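Long-range contacts in Rep protein (Adeno-associated virus - 5, PDB 1M55), which probably nicks viral DNA at the replication origin as the endonuclease domain of a rolling-circle-type replication initiator, and probably binds origin DNA: residues G21-F26 against V119-E124; R10-V15 against N128-I133; T31-E36 against Q52-D57. All coordinates share one frame; numbering follows the deposited sequence.

Interaction 1 of 3, residues G21-F26 against V119-E124; sequences GISDSF and VFQGIE
Gln-121 OE1 accepts two hydrogen bonds from one residue of the facing segment: the hydroxyl of Ser-23 donates over 2.8 Å from OG to OE1, and the amide of Ser-23 over 3.2 Å from N to OE1. The two donors come from opposite faces of the carboxamide plane, each tilted by nearly 30° from it, and together they fix where the oxygen lies. Ser-25 OG in turn donates to Ser-23 OG at 2.8 Å and lies 2.7 Å from Gln-121 NE2. Ser-23 is the N-cap of helix 24-32, and its OG receives a weak capping bond from Ser-25 N; with chi1 at 80° the hydroxyl is set between the backbone N and the carbonyl carbon, where it can serve helix and glutamine at once. The extended Gln-121 chain, crossed at about a right angle by Ile-22, carries its amide to this helix start. It springs from a type I' turn, Phe-120 to Ile-123, closed by the bond from Ile-123 N to Phe-120 O.

Aliphatic groups pack beside the amide: Ile-22 CG1 lies against Gln-121 OE1, and Ile-22 CB is 4.2 Å from Ile-123 CG1. Deeper in, Phe-26 CE1 reaches the edge of the Phe-120 ring, 3.9 Å from CE2, while Val-119 CG1 covers part of one face of that ring.

The contact thus joins the start of helix 24-32 to the turn that follows helix 101-118, with Gly-122 bonded back to Val-116 of that helix. Both phenylalanines extend inward to Leu-19 and to Val-55 of helix 50-71, and Phe-120 also touches Ile-59 there.

Interaction 2 of 3, residues R10-V15 against N128-I133; sequences RVPFDV and NDWVAI
The end of strand 3-10 lies beside the start of strand 131-133, its antiparallel neighbour in the sheet of this Rep-type nuclease domain, and Arg-10 and Trp-130 meet at that junction. The amide of Arg-10 donates to the carbonyl of Trp-130, 2.8 Å from N to O, just ahead of strand 131-133. From the same residue the side chain runs out, extended from CG to NE, past Asp-129 to Asn-128. There NH1 makes a weak bond to Asn-128 O, 2.8 Å long but bent to 128° at the hydrogen; the acceptor lies at the edge of the guanidinium. A water takes up a second bond from NH1 at 3.0 Å and also accepts from Asn-128 ND2, tying the arginine to the amide side chain as well as to the backbone.

Trp-130 turns its indole the other way along segment 10-15. Its CE3 edge approaches Arg-10 O at 3.5 Å, and Pro-12 CG packs 4.1 Å from the same CE3, the two side chains crossing at about a right angle. Val-131 CG2 covers part of one indole face, and Arg-112 and Val-116 of helix 101-118 also touch this tryptophan.

Within this contact the guanidinium meets a carbonyl, by a weak bond, and a water; Asp-129 OD2, 5.4 Å from Arg-10 NH1, is not in contact but may add a modest attraction.

Interaction 3 of 3, residues T31-E36 against Q52-D57; sequences TGQIWE and QLTVAD
Trp-35 NE1 donates to Thr-54 OG1, the one hydrogen bond between the two segments: 2.9 Å long, 158° at the hydrogen, with the oxygen almost exactly in the indole plane. Thr-54 OG1 stands beside its own backbone N (chi1 -64°) and is also bonded to Gln-50 O one helical turn earlier, so the hydroxyl links the helix backbone to the indole. Gln-50 contributes again through its side chain, whose OE1 receives the Trp-35 amide. In segment 31-36, Gln-33 bends at chi2 to bring its amide to the next residue, Gln-33 NE2 donating to Ile-34 O at 3.1 Å.

The Trp-35 bonds to Thr-54 and Gln-50 attach the extended chain leaving helix 24-32 to the first turns of helix 50-71, whose inner side packs on the sheet of the nuclease domain through Phe-81 of strand 77-83 and Trp-166 of strand 162-167.

The CH-pi contact comes from Leu-53. Its CD2 lies over one indole face, 3.7 Å from the centroid of the five-membered ring and 20° off the normal, while CG follows beside CE2 and CZ2. Trp-164 meets the same tryptophan edge-to-face.

Van der Waals contacts fill in around the ring and the threonine. Asp-57 CB touches the far rim of the indole, 3.6 Å from Trp-35 CH2, with the carboxylate plane nearly perpendicular to the ring; the acid itself is engaged by salt bridges to Arg-60 and Arg-61. Gln-33 CB and CG lie against Thr-54, CB coming within 3.3 Å of OG1.

The three contacts are nested along the chain: interaction 2 closes the outermost loop, interaction 1 lies within it, and interaction 3 lies within interaction 1. Their centres are about 14 Å (1 and 2), 16 Å (1 and 3) and 17 Å (2 and 3) apart. Interactions 1 and 3 share helix 24-32, one at its start and the other just past its end. Val-55 of helix 50-71 is common ground, touched by Phe-26 and Phe-120 of interaction 1 and by Val-11 and Pro-12 of interaction 2. The loop from strand 3-10, helix 24-32 and the turn after helix 101-118 are thereby packed around one helix of the nuclease domain.

Interaction 1 of 3, residues G21-F26 against V119-E124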
loop_
_atom_site.group_PDB
_atom_site.type_symbol
_atom_site.label_atom_id
_atom_site.label_comp_id
_atom_site.label_asym_id
_atom_site.label_seq_id
_atom_site.Cartn_x
_atom_site.Cartn_y
_atom_site.Cartn_z
ATOM N N GLY A 21 -9.588 16.319 15.469
ATOM C CA GLY A 21 -10.966 15.961 15.745
ATOM C C GLY A 21 -11.189 14.484 16.008
ATOM O O GLY A 21 -12.293 14.087 16.379
ATOM N N ILE A 22 -10.166 13.659 15.803
ATOM C CA ILE A 22 -10.302 12.220 16.036
ATOM C C ILE A 22 -10.322 11.932 17.543
ATOM O O ILE A 22 -9.753 12.691 18.332
ATOM C CB ILE A 22 -9.177 11.428 15.319
ATOM C CG1 ILE A 22 -9.612 9.982 15.099
ATOM C CG2 ILE A 22 -7.870 11.490 16.104
ATOM C CD1 ILE A 22 -8.933 9.329 13.918
ATOM N N SER A 23 -11.004 10.865 17.946
ATOM C CA SER A 23 -11.084 10.533 19.365
ATOM C C SER A 23 -9.858 9.775 19.861
ATOM O O SER A 23 -9.024 9.327 19.065
ATOM C CB SER A 23 -12.344 9.712 19.656
ATOM O OG SER A 23 -12.155 8.352 19.307
ATOM N N ASP A 24 -9.789 9.596 21.178
ATOM C CA ASP A 24 -8.694 8.885 21.837
ATOM C C ASP A 24 -8.526 7.454 21.355
ATOM O O ASP A 24 -7.447 6.876 21.472
ATOM C CB ASP A 24 -8.961 8.763 23.328
ATOM C CG ASP A 24 -8.869 10.067 24.068
ATOM O OD1 ASP A 24 -8.698 11.154 23.477
ATOM O OD2 ASP A 24 -8.986 9.964 25.291
ATOM N N SER A 25 -9.621 6.851 20.914
ATOM C CA SER A 25 -9.590 5.464 20.469
ATOM C C SER A 25 -8.578 5.195 19.353
ATOM O O SER A 25 -8.036 4.093 19.258
ATOM C CB SER A 25 -10.989 5.028 20.045
ATOM O OG SER A 25 -11.387 5.705 18.869
ATOM N N PHE A 26 -8.309 6.203 18.525
ATOM C CA PHE A 26 -7.347 6.042 17.435
ATOM C C PHE A 26 -5.942 5.850 18.005
ATOM O O PHE A 26 -5.252 4.882 17.667
ATOM C CB PHE A 26 -7.378 7.249 16.493
ATOM C CG PHE A 26 -6.407 7.144 15.343
ATOM C CD1 PHE A 26 -6.709 6.359 14.233
ATOM C CD2 PHE A 26 -5.181 7.798 15.390
ATOM C CE1 PHE A 26 -5.796 6.224 13.181
ATOM C CE2 PHE A 26 -4.261 7.669 14.342
ATOM C CZ PHE A 26 -4.573 6.879 13.239
ATOM N N VAL A 119 -11.577 3.481 9.062
ATOM C CA VAL A 119 -10.298 3.658 9.726
ATOM C C VAL A 119 -10.171 4.959 10.510
ATOM O O VAL A 119 -9.576 4.984 11.590
ATOM C CB VAL A 119 -9.123 3.569 8.701
ATOM C CG1 VAL A 119 -7.792 3.433 9.423
ATOM C CG2 VAL A 119 -9.329 2.404 7.741
ATOM N N PHE A 120 -10.790 6.020 10.004
ATOM C CA PHE A 120 -10.656 7.326 10.633
ATOM C C PHE A 120 -11.846 7.945 11.348
ATOM O O PHE A 120 -11.887 9.156 11.552
ATOM C CB PHE A 120 -10.023 8.289 9.627
ATOM C CG PHE A 120 -8.742 7.764 9.048
ATOM C CD1 PHE A 120 -8.664 7.392 7.709
ATOM C CD2 PHE A 120 -7.637 7.556 9.869
ATOM C CE1 PHE A 120 -7.500 6.811 7.202
ATOM C CE2 PHE A 120 -6.476 6.979 9.374
ATOM C CZ PHE A 120 -6.406 6.603 8.038
ATOM N N GLN A 121 -12.798 7.108 11.753
ATOM C CA GLN A 121 -13.968 7.563 12.506
ATOM C C GLN A 121 -14.722 8.729 11.869
ATOM O O GLN A 121 -15.273 9.579 12.574
ATOM C CB GLN A 121 -13.530 7.960 13.923
ATOM C CG GLN A 121 -12.684 6.917 14.619
ATOM C CD GLN A 121 -12.071 7.409 15.922
ATOM O OE1 GLN A 121 -12.483 8.426 16.482
ATOM N NE2 GLN A 121 -11.064 6.692 16.400
ATOM N N GLY A 122 -14.730 8.789 10.541
ATOM C CA GLY A 122 -15.422 9.867 9.858
ATOM C C GLY A 122 -14.636 11.165 9.766
ATOM O O GLY A 122 -15.157 12.168 9.273
ATOM N N ILE A 123 -13.390 11.160 10.235
ATOM C CA ILE A 123 -12.540 12.350 10.188
ATOM C C ILE A 123 -11.755 12.369 8.873
ATOM O O ILE A 123 -11.093 11.389 8.529
ATOM C CB ILE A 123 -11.538 12.373 11.377
ATOM C CG1 ILE A 123 -12.294 12.383 12.712
ATOM C CG2 ILE A 123 -10.592 13.573 11.267
ATOM C CD1 ILE A 123 -13.191 13.585 12.916
ATOM N N GLU A 124 -11.850 13.469 8.130
ATOM C CA GLU A 124 -11.137 13.599 6.859
ATOM C C GLU A 124 -9.657 13.880 7.102
ATOM O O GLU A 124 -9.316 14.841 7.796
ATOM C CB GLU A 124 -11.719 14.752 6.035
ATOM C CG GLU A 124 -13.156 14.560 5.565
ATOM C CD GLU A 124 -13.284 13.614 4.379
ATOM O OE1 GLU A 124 -12.251 13.242 3.776
ATOM O OE2 GLU A 124 -14.431 13.250 4.038
#

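Interaction 2 of 3, residues R10-V15 against N128-I133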
loop_
_atom_site.group_PDB
_atom_site.type_symbol
_atom_site.label_atom_id
_atom_site.label_comp_id
_atom_site.label_asym_id
_atom_site.label_seq_id
_atom_site.Cartn_x
_atom_site.Cartn_y
_atom_site.Cartn_z
ATOM N N ARG A 10 -1.273 7.925 1.194
ATOM C CA ARG A 10 -0.451 8.523 2.237
ATOM C C ARG A 10 -1.153 8.181 3.545
ATOM O O ARG A 10 -2.359 8.391 3.684
ATOM C CB ARG A 10 -0.334 10.028 2.021
ATOM C CG ARG A 10 0.552 10.359 0.831
ATOM C CD ARG A 10 0.520 11.826 0.485
ATOM N NE ARG A 10 1.549 12.151 -0.496
ATOM C CZ ARG A 10 1.634 13.313 -1.135
ATOM N NH1 ARG A 10 0.746 14.270 -0.901
ATOM N NH2 ARG A 10 2.619 13.523 -1.997
ATOM N N VAL A 11 -0.403 7.605 4.474
ATOM C CA VAL A 11 -0.942 7.151 5.755
ATOM C C VAL A 11 -1.026 8.212 6.857
ATOM O O VAL A 11 -0.003 8.680 7.361
ATOM C CB VAL A 11 -0.133 5.921 6.266
ATOM C CG1 VAL A 11 -0.664 5.435 7.604
ATOM C CG2 VAL A 11 -0.197 4.801 5.242
ATOM N N PRO A 12 -2.257 8.589 7.254
ATOM C CA PRO A 12 -2.474 9.592 8.301
ATOM C C PRO A 12 -2.288 8.943 9.678
ATOM O O PRO A 12 -2.738 7.819 9.894
ATOM C CB PRO A 12 -3.943 9.994 8.093
ATOM C CG PRO A 12 -4.311 9.447 6.718
ATOM C CD PRO A 12 -3.541 8.172 6.671
ATOM N N PHE A 13 -1.652 9.652 10.606
ATOM C CA PHE A 13 -1.433 9.112 11.949
ATOM C C PHE A 13 -1.279 10.183 13.035
ATOM O O PHE A 13 -1.462 9.907 14.219
ATOM C CB PHE A 13 -0.194 8.201 11.961
ATOM C CG PHE A 13 1.105 8.934 11.750
ATOM C CD1 PHE A 13 1.791 9.493 12.827
ATOM C CD2 PHE A 13 1.631 9.085 10.475
ATOM C CE1 PHE A 13 2.979 10.192 12.635
ATOM C CE2 PHE A 13 2.817 9.781 10.272
ATOM C CZ PHE A 13 3.493 10.336 11.355
ATOM N N ASP A 14 -0.905 11.392 12.629
ATOM C CA ASP A 14 -0.685 12.502 13.557
ATOM C C ASP A 14 -2.014 13.189 13.860
ATOM O O ASP A 14 -2.615 13.785 12.964
ATOM C CB ASP A 14 0.289 13.490 12.907
ATOM C CG ASP A 14 0.898 14.461 13.893
ATOM O OD1 ASP A 14 2.137 14.473 14.007
ATOM O OD2 ASP A 14 0.157 15.234 14.527
ATOM N N VAL A 15 -2.450 13.148 15.118
ATOM C CA VAL A 15 -3.727 13.757 15.496
ATOM C C VAL A 15 -3.796 15.270 15.315
ATOM O O VAL A 15 -4.884 15.838 15.234
ATOM C CB VAL A 15 -4.165 13.386 16.941
ATOM C CG1 VAL A 15 -4.273 11.876 17.084
ATOM C CG2 VAL A 15 -3.204 13.966 17.967
ATOM N N ASN A 128 -2.737 16.396 1.643
ATOM C CA ASN A 128 -3.060 16.653 0.248
ATOM C C ASN A 128 -2.948 15.382 -0.587
ATOM O O ASN A 128 -1.994 14.624 -0.436
ATOM C CB ASN A 128 -2.132 17.726 -0.331
ATOM C CG ASN A 128 -2.506 18.109 -1.756
ATOM O OD1 ASN A 128 -3.665 18.412 -2.046
ATOM N ND2 ASN A 128 -1.528 18.085 -2.653
ATOM N N ASP A 129 -3.947 15.151 -1.437
ATOM C CA ASP A 129 -3.990 13.998 -2.337
ATOM C C ASP A 129 -3.553 12.725 -1.631
ATOM O O ASP A 129 -2.707 11.990 -2.138
ATOM C CB ASP A 129 -3.085 14.239 -3.558
ATOM C CG ASP A 129 -3.461 15.492 -4.335
ATOM O OD1 ASP A 129 -4.669 15.738 -4.548
ATOM O OD2 ASP A 129 -2.538 16.232 -4.737
ATOM N N TRP A 130 -4.151 12.445 -0.476
ATOM C CA TRP A 130 -3.762 11.264 0.279
ATOM C C TRP A 130 -4.128 9.919 -0.359
ATOM O O TRP A 130 -3.604 8.888 0.042
ATOM C CB TRP A 130 -4.186 11.371 1.749
ATOM C CG TRP A 130 -5.635 11.191 2.020
ATOM C CD1 TRP A 130 -6.631 12.110 1.836
ATOM C CD2 TRP A 130 -6.258 10.018 2.552
ATOM N NE1 TRP A 130 -7.837 11.575 2.221
ATOM C CE2 TRP A 130 -7.639 10.294 2.665
ATOM C CE3 TRP A 130 -5.783 8.759 2.949
ATOM C CZ2 TRP A 130 -8.552 9.355 3.157
ATOM C CZ3 TRP A 130 -6.693 7.826 3.441
ATOM C CH2 TRP A 130 -8.062 8.132 3.539
ATOM N N VAL A 131 -5.056 9.923 -1.312
ATOM C CA VAL A 131 -5.412 8.705 -2.048
ATOM C C VAL A 131 -5.297 9.139 -3.504
ATOM O O VAL A 131 -6.166 9.852 -4.015
ATOM C CB VAL A 131 -6.843 8.207 -1.757
ATOM C CG1 VAL A 131 -7.153 6.979 -2.614
ATOM C CG2 VAL A 131 -6.983 7.842 -0.292
ATOM N N ALA A 132 -4.203 8.755 -4.154
ATOM C CA ALA A 132 -3.955 9.172 -5.530
ATOM C C ALA A 132 -3.681 8.049 -6.523
ATOM O O ALA A 132 -2.822 7.196 -6.292
ATOM C CB ALA A 132 -2.792 10.169 -5.552
ATOM N N ILE A 133 -4.401 8.067 -7.640
ATOM C CA ILE A 133 -4.204 7.078 -8.697
ATOM C C ILE A 133 -3.013 7.558 -9.534
ATOM O O ILE A 133 -2.961 8.725 -9.943
ATOM C CB ILE A 133 -5.426 6.996 -9.639
ATOM C CG1 ILE A 133 -6.685 6.620 -8.857
ATOM C CG2 ILE A 133 -5.166 5.979 -10.748
ATOM C CD1 ILE A 133 -7.961 6.785 -9.658
HETATM O O HOH W 1 1.058 16.654 -2.611
#

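Interaction 3 of 3, residues T31-E36 against Q52-D57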
loop_
_atom_site.group_PDB
_atom_site.type_symbol
_atom_site.label_atom_id
_atom_site.label_comp_id
_atom_site.label_asym_id
_atom_site.label_seq_id
_atom_site.Cartn_x
_atom_site.Cartn_y
_atom_site.Cartn_z
ATOM N N THR A 31 -1.312 2.603 19.225
ATOM C CA THR A 31 -0.294 2.471 20.263
ATOM C C THR A 31 -0.262 1.058 20.853
ATOM O O THR A 31 0.801 0.576 21.243
ATOM C CB THR A 31 -0.539 3.487 21.419
ATOM O OG1 THR A 31 -0.439 4.824 20.914
ATOM C CG2 THR A 31 0.476 3.306 22.542
ATOM N N GLY A 32 -1.413 0.391 20.888
ATOM C CA GLY A 32 -1.485 -0.939 21.475
ATOM C C GLY A 32 -1.236 -2.160 20.606
ATOM O O GLY A 32 -1.134 -3.274 21.123
ATOM N N GLN A 33 -1.159 -1.979 19.295
ATOM C CA GLN A 33 -0.938 -3.112 18.402
ATOM C C GLN A 33 0.529 -3.539 18.335
ATOM O O GLN A 33 1.398 -2.759 17.943
ATOM C CB GLN A 33 -1.453 -2.782 17.000
ATOM C CG GLN A 33 -1.246 -3.890 15.978
ATOM C CD GLN A 33 -2.077 -5.110 16.275
ATOM O OE1 GLN A 33 -3.303 -5.040 16.300
ATOM N NE2 GLN A 33 -1.421 -6.238 16.502
ATOM N N ILE A 34 0.800 -4.790 18.692
ATOM C CA ILE A 34 2.161 -5.320 18.658
ATOM C C ILE A 34 2.344 -6.125 17.373
ATOM O O ILE A 34 1.504 -6.962 17.030
ATOM C CB ILE A 34 2.443 -6.271 19.856
ATOM C CG1 ILE A 34 2.125 -5.583 21.186
ATOM C CG2 ILE A 34 3.900 -6.736 19.831
ATOM C CD1 ILE A 34 3.058 -4.458 21.546
ATOM N N TRP A 35 3.424 -5.849 16.651
ATOM C CA TRP A 35 3.730 -6.565 15.420
ATOM C C TRP A 35 4.933 -7.465 15.647
ATOM O O TRP A 35 5.820 -7.133 16.436
ATOM C CB TRP A 35 4.046 -5.590 14.281
ATOM C CG TRP A 35 2.841 -4.912 13.725
ATOM C CD1 TRP A 35 2.202 -3.818 14.235
ATOM C CD2 TRP A 35 2.114 -5.293 12.552
ATOM N NE1 TRP A 35 1.120 -3.498 13.454
ATOM C CE2 TRP A 35 1.042 -4.386 12.413
ATOM C CE3 TRP A 35 2.267 -6.316 11.598
ATOM C CZ2 TRP A 35 0.122 -4.468 11.361
ATOM C CZ3 TRP A 35 1.353 -6.398 10.551
ATOM C CH2 TRP A 35 0.296 -5.477 10.442
ATOM N N GLU A 36 4.948 -8.606 14.970
ATOM C CA GLU A 36 6.054 -9.552 15.063
ATOM C C GLU A 36 6.418 -9.961 13.645
ATOM O O GLU A 36 5.551 -10.035 12.769
ATOM C CB GLU A 36 5.662 -10.794 15.864
ATOM C CG GLU A 36 5.412 -10.533 17.343
ATOM C CD GLU A 36 5.180 -11.808 18.142
ATOM O OE1 GLU A 36 5.394 -11.781 19.374
ATOM O OE2 GLU A 36 4.785 -12.836 17.545
ATOM N N GLN A 52 2.386 3.377 12.702
ATOM C CA GLN A 52 2.058 3.689 11.315
ATOM C C GLN A 52 1.701 2.416 10.546
ATOM O O GLN A 52 0.783 2.417 9.725
ATOM C CB GLN A 52 3.219 4.421 10.638
ATOM C CG GLN A 52 3.395 5.873 11.087
ATOM C CD GLN A 52 4.177 6.031 12.384
ATOM O OE1 GLN A 52 4.620 5.058 12.993
ATOM N NE2 GLN A 52 4.354 7.275 12.806
ATOM N N LEU A 53 2.420 1.330 10.818
ATOM C CA LEU A 53 2.151 0.053 10.161
ATOM C C LEU A 53 0.744 -0.439 10.516
ATOM O O LEU A 53 0.040 -1.005 9.677
ATOM C CB LEU A 53 3.194 -0.988 10.569
ATOM C CG LEU A 53 3.000 -2.420 10.063
ATOM C CD1 LEU A 53 2.887 -2.461 8.540
ATOM C CD2 LEU A 53 4.160 -3.277 10.550
ATOM N N THR A 54 0.336 -0.208 11.759
ATOM C CA THR A 54 -0.987 -0.615 12.216
ATOM C C THR A 54 -2.069 0.076 11.384
ATOM O O THR A 54 -3.022 -0.570 10.930
ATOM C CB THR A 54 -1.155 -0.316 13.726
ATOM O OG1 THR A 54 -0.217 -1.115 14.465
ATOM C CG2 THR A 54 -2.569 -0.630 14.196
ATOM N N VAL A 55 -1.910 1.375 11.152
ATOM C CA VAL A 55 -2.875 2.116 10.340
ATOM C C VAL A 55 -2.800 1.619 8.895
ATOM O O VAL A 55 -3.828 1.377 8.256
ATOM C CB VAL A 55 -2.580 3.638 10.331
ATOM C CG1 VAL A 55 -3.624 4.370 9.497
ATOM C CG2 VAL A 55 -2.575 4.183 11.735
ATOM N N ALA A 56 -1.575 1.444 8.404
ATOM C CA ALA A 56 -1.337 0.995 7.035
ATOM C C ALA A 56 -2.004 -0.338 6.704
ATOM O O ALA A 56 -2.643 -0.470 5.655
ATOM C CB ALA A 56 0.155 0.914 6.764
ATOM N N ASP A 57 -1.875 -1.320 7.591
ATOM C CA ASP A 57 -2.483 -2.622 7.329
ATOM C C ASP A 57 -3.999 -2.533 7.272
ATOM O O ASP A 57 -4.630 -3.201 6.447
ATOM C CB ASP A 57 -2.072 -3.666 8.369
ATOM C CG ASP A 57 -2.537 -5.071 7.997
ATOM O OD1 ASP A 57 -2.156 -5.565 6.913
ATOM O OD2 ASP A 57 -3.303 -5.671 8.776
#